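Local coordinates for periplasmic binding protein (Agrobacterium tumefaciens str. B6, PDB 5L9G) that binds the opine mannopine in the periplasm, probably delivering it to an ABC transporter for import, at residues Glu34-Lys38 against Ala39-Pro43. Sequence-based numbering, arbitrary orientation.
With EDO (1,2-ethanediol), chain E.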
ATOM      1  N   GLU A  34      -2.730   3.880 -13.115  1.00 33.06           N
ATOM      2  CA  GLU A  34      -2.211   4.241 -14.429  1.00 33.45           C
ATOM      3  C   GLU A  34      -0.910   3.493 -14.739  1.00 36.45           C
ATOM      4  O   GLU A  34      -0.747   2.988 -15.853  1.00 38.01           O
ATOM      5  CB  GLU A  34      -2.059   5.769 -14.569  1.00 33.72           C
ATOM      6  CG  GLU A  34      -3.418   6.453 -14.626  1.00 40.08           C
ATOM      7  CD  GLU A  34      -3.450   7.966 -14.487  1.00 56.47           C
ATOM      8  OE1 GLU A  34      -2.382   8.607 -14.615  1.00 51.25           O
ATOM      9  OE2 GLU A  34      -4.557   8.516 -14.281  1.00 44.00           O
ATOM     10  N   ALA A  35      -0.020   3.369 -13.752  1.00 34.72           N
ATOM     11  CA  ALA A  35       1.239   2.636 -13.908  1.00 34.91           C
ATOM     12  C   ALA A  35       0.973   1.148 -14.189  1.00 37.93           C
ATOM     13  O   ALA A  35       1.581   0.578 -15.091  1.00 38.64           O
ATOM     14  CB  ALA A  35       2.094   2.789 -12.669  1.00 34.46           C
ATOM     15  N   GLN A  36       0.050   0.530 -13.431  1.00 34.16           N
ATOM     16  CA  GLN A  36      -0.305  -0.878 -13.631  1.00 35.12           C
ATOM     17  C   GLN A  36      -0.930  -1.071 -15.013  1.00 38.65           C
ATOM     18  O   GLN A  36      -0.559  -1.993 -15.726  1.00 37.46           O
ATOM     19  CB  GLN A  36      -1.278  -1.354 -12.549  1.00 35.98           C
ATOM     20  CG  GLN A  36      -0.666  -1.438 -11.173  1.00 37.12           C
ATOM     21  CD  GLN A  36      -1.751  -1.647 -10.161  1.00 41.43           C
ATOM     22  OE1 GLN A  36      -2.150  -2.768  -9.887  1.00 37.64           O
ATOM     23  NE2 GLN A  36      -2.271  -0.558  -9.618  1.00 34.19           N
ATOM     24  N   ASP A  37      -1.840  -0.171 -15.410  1.00 36.23           N
ATOM     25  CA  ASP A  37      -2.482  -0.278 -16.712  1.00 37.48           C
ATOM     26  C   ASP A  37      -1.469  -0.191 -17.864  1.00 42.06           C
ATOM     27  O   ASP A  37      -1.513  -1.025 -18.779  1.00 42.11           O
ATOM     28  CB  ASP A  37      -3.592   0.767 -16.876  1.00 38.66           C
ATOM     29  CG  ASP A  37      -4.433   0.548 -18.116  1.00 48.01           C
ATOM     30  OD1 ASP A  37      -4.894  -0.596 -18.325  1.00 47.48           O
ATOM     31  OD2 ASP A  37      -4.570   1.493 -18.904  1.00 55.35           O
ATOM     32  N   LYS A  38      -0.517   0.758 -17.774  1.00 37.75           N
ATOM     33  CA  LYS A  38       0.476   0.958 -18.835  1.00 39.79           C
ATOM     34  C   LYS A  38       1.519  -0.145 -18.924  1.00 43.37           C
ATOM     35  O   LYS A  38       1.807  -0.616 -20.027  1.00 42.82           O
ATOM     36  CB  LYS A  38       1.150   2.328 -18.704  1.00 40.54           C
ATOM     37  CG  LYS A  38       1.995   2.734 -19.907  1.00 51.44           C
ATOM     38  CD  LYS A  38       2.636   4.113 -19.732  1.00 56.87           C
ATOM     39  CE  LYS A  38       3.392   4.539 -20.976  1.00 71.52           C
ATOM     40  NZ  LYS A  38       2.480   4.932 -22.089  1.00 83.30           N
ATOM     41  N   ALA A  39       2.096  -0.525 -17.787  1.00 40.47           N
ATOM     42  CA  ALA A  39       3.169  -1.510 -17.716  1.00 40.86           C
ATOM     43  C   ALA A  39       2.719  -2.955 -17.751  1.00 45.73           C
ATOM     44  O   ALA A  39       3.458  -3.804 -18.262  1.00 46.93           O
ATOM     45  CB  ALA A  39       3.978  -1.275 -16.459  1.00 40.44           C
ATOM     46  N   LEU A  40       1.550  -3.254 -17.161  1.00 41.14           N
ATOM     47  CA  LEU A  40       1.086  -4.635 -16.999  1.00 40.60           C
ATOM     48  C   LEU A  40      -0.168  -5.021 -17.762  1.00 46.13           C
ATOM     49  O   LEU A  40      -0.117  -5.937 -18.583  1.00 47.19           O
ATOM     50  CB  LEU A  40       0.873  -4.936 -15.496  1.00 39.48           C
ATOM     51  CG  LEU A  40       1.972  -4.480 -14.513  1.00 40.86           C
ATOM     52  CD1 LEU A  40       1.496  -4.619 -13.056  1.00 40.24           C
ATOM     53  CD2 LEU A  40       3.263  -5.252 -14.734  1.00 42.62           C
ATOM     54  N   TRP A  41      -1.301  -4.346 -17.488  1.00 42.55           N
ATOM     55  CA  TRP A  41      -2.603  -4.732 -18.038  1.00 44.24           C
ATOM     56  C   TRP A  41      -2.701  -4.586 -19.559  1.00 48.97           C
ATOM     57  O   TRP A  41      -2.968  -5.584 -20.222  1.00 49.77           O
ATOM     58  CB  TRP A  41      -3.742  -3.986 -17.323  1.00 42.63           C
ATOM     59  CG  TRP A  41      -3.677  -4.014 -15.814  1.00 42.95           C
ATOM     60  CD1 TRP A  41      -2.935  -4.854 -15.025  1.00 45.95           C
ATOM     61  CD2 TRP A  41      -4.409  -3.168 -14.921  1.00 41.51           C
ATOM     62  NE1 TRP A  41      -3.128  -4.550 -13.697  1.00 44.41           N
ATOM     63  CE2 TRP A  41      -4.036  -3.522 -13.604  1.00 44.85           C
ATOM     64  CE3 TRP A  41      -5.328  -2.117 -15.109  1.00 41.60           C
ATOM     65  CZ2 TRP A  41      -4.593  -2.901 -12.477  1.00 42.62           C
ATOM     66  CZ3 TRP A  41      -5.856  -1.485 -13.992  1.00 41.46           C
ATOM     67  CH2 TRP A  41      -5.484  -1.873 -12.696  1.00 41.68           C
ATOM     68  N   ALA A  42      -2.477  -3.371 -20.112  1.00 43.67           N
ATOM     69  CA  ALA A  42      -2.514  -3.176 -21.576  1.00 45.37           C
ATOM     70  C   ALA A  42      -1.521  -4.101 -22.339  1.00 48.75           C
ATOM     71  O   ALA A  42      -1.975  -4.775 -23.243  1.00 48.92           O
ATOM     72  CB  ALA A  42      -2.303  -1.708 -21.946  1.00 45.11           C
ATOM     73  N   PRO A  43      -0.211  -4.232 -21.999  1.00 47.56           N
ATOM     74  CA  PRO A  43       0.640  -5.156 -22.778  1.00 50.66           C
ATOM     75  C   PRO A  43       0.309  -6.639 -22.592  1.00 54.85           C
ATOM     76  O   PRO A  43       0.345  -7.373 -23.580  1.00 56.46           O
ATOM     77  CB  PRO A  43       2.071  -4.815 -22.340  1.00 52.03           C
ATOM     78  CG  PRO A  43       1.960  -3.635 -21.455  1.00 53.92           C
ATOM     79  CD  PRO A  43       0.570  -3.562 -20.944  1.00 48.23           C
TER
HETATM   80  C1  EDO E 403      -5.160  -1.986 -24.209  1.00 60.64           C
HETATM   81  O1  EDO E 403      -5.917  -1.408 -23.148  1.00 61.77           O
HETATM   82  C2  EDO E 403      -5.364  -3.525 -24.206  1.00 57.64           C
HETATM   83  O2  EDO E 403      -4.161  -4.183 -24.549  1.00 54.27           O
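The carbonyl oxygen of Q36 accepts two backbone N-H groups that reach it from opposite faces of its plane: L40 N lies 2.8 Å from Q36 O, the more bent bond of the two, and W41 N lies 3.0 Å from the same oxygen. The first is an ordinary alpha-helical bond; the second spans five residues and begins a wider pi-type turn. D37 continues that turn, its O accepting A42 N at 2.9 Å, whereas just before it A39 N still bonds to A35 O in alpha fashion. P43 suits the next place because it has no N-H to give: its ring carbon CD sits 3.3 Å from K38 O, and the helix is kinked there. Over the whole stretch the short axes of 34-38 and 39-43 differ by 41°.

The CB of W41 points back toward the preceding turn, and with CG beside its backbone N (chi1 -49°) the ring lies against it, Q36 CB resting 3.5 Å above one face near the rim. Farther out, the Q36 amide is inclined 63° to the indole, with OE1 3.6 Å from W41 CZ2. D37 crosses at about a right angle, its OD1 3.6 Å from W41 CE3. Q36 NE2 bonds to S27 OG and W32 O, Q36 OE1 weakly to the Y254 hydroxyl, which W41 NE1 also meets, and D37 OD1 to the Y52 hydroxyl. A 1,2-ethanediol, probably a crystallisation additive, bonds to A42 O and Y52 OH.

The Q36 side chain lies about 6 Å from the bound mannopine. Helix 30-48 is the crossover of the beta-alpha-beta unit between parallel strands 23-27 and 52-56. W41 packs on Y52 and Q54 of strand 52-56 and, with L40, on helix 263-273; the small A39 fits against the loop residues D281 and L282.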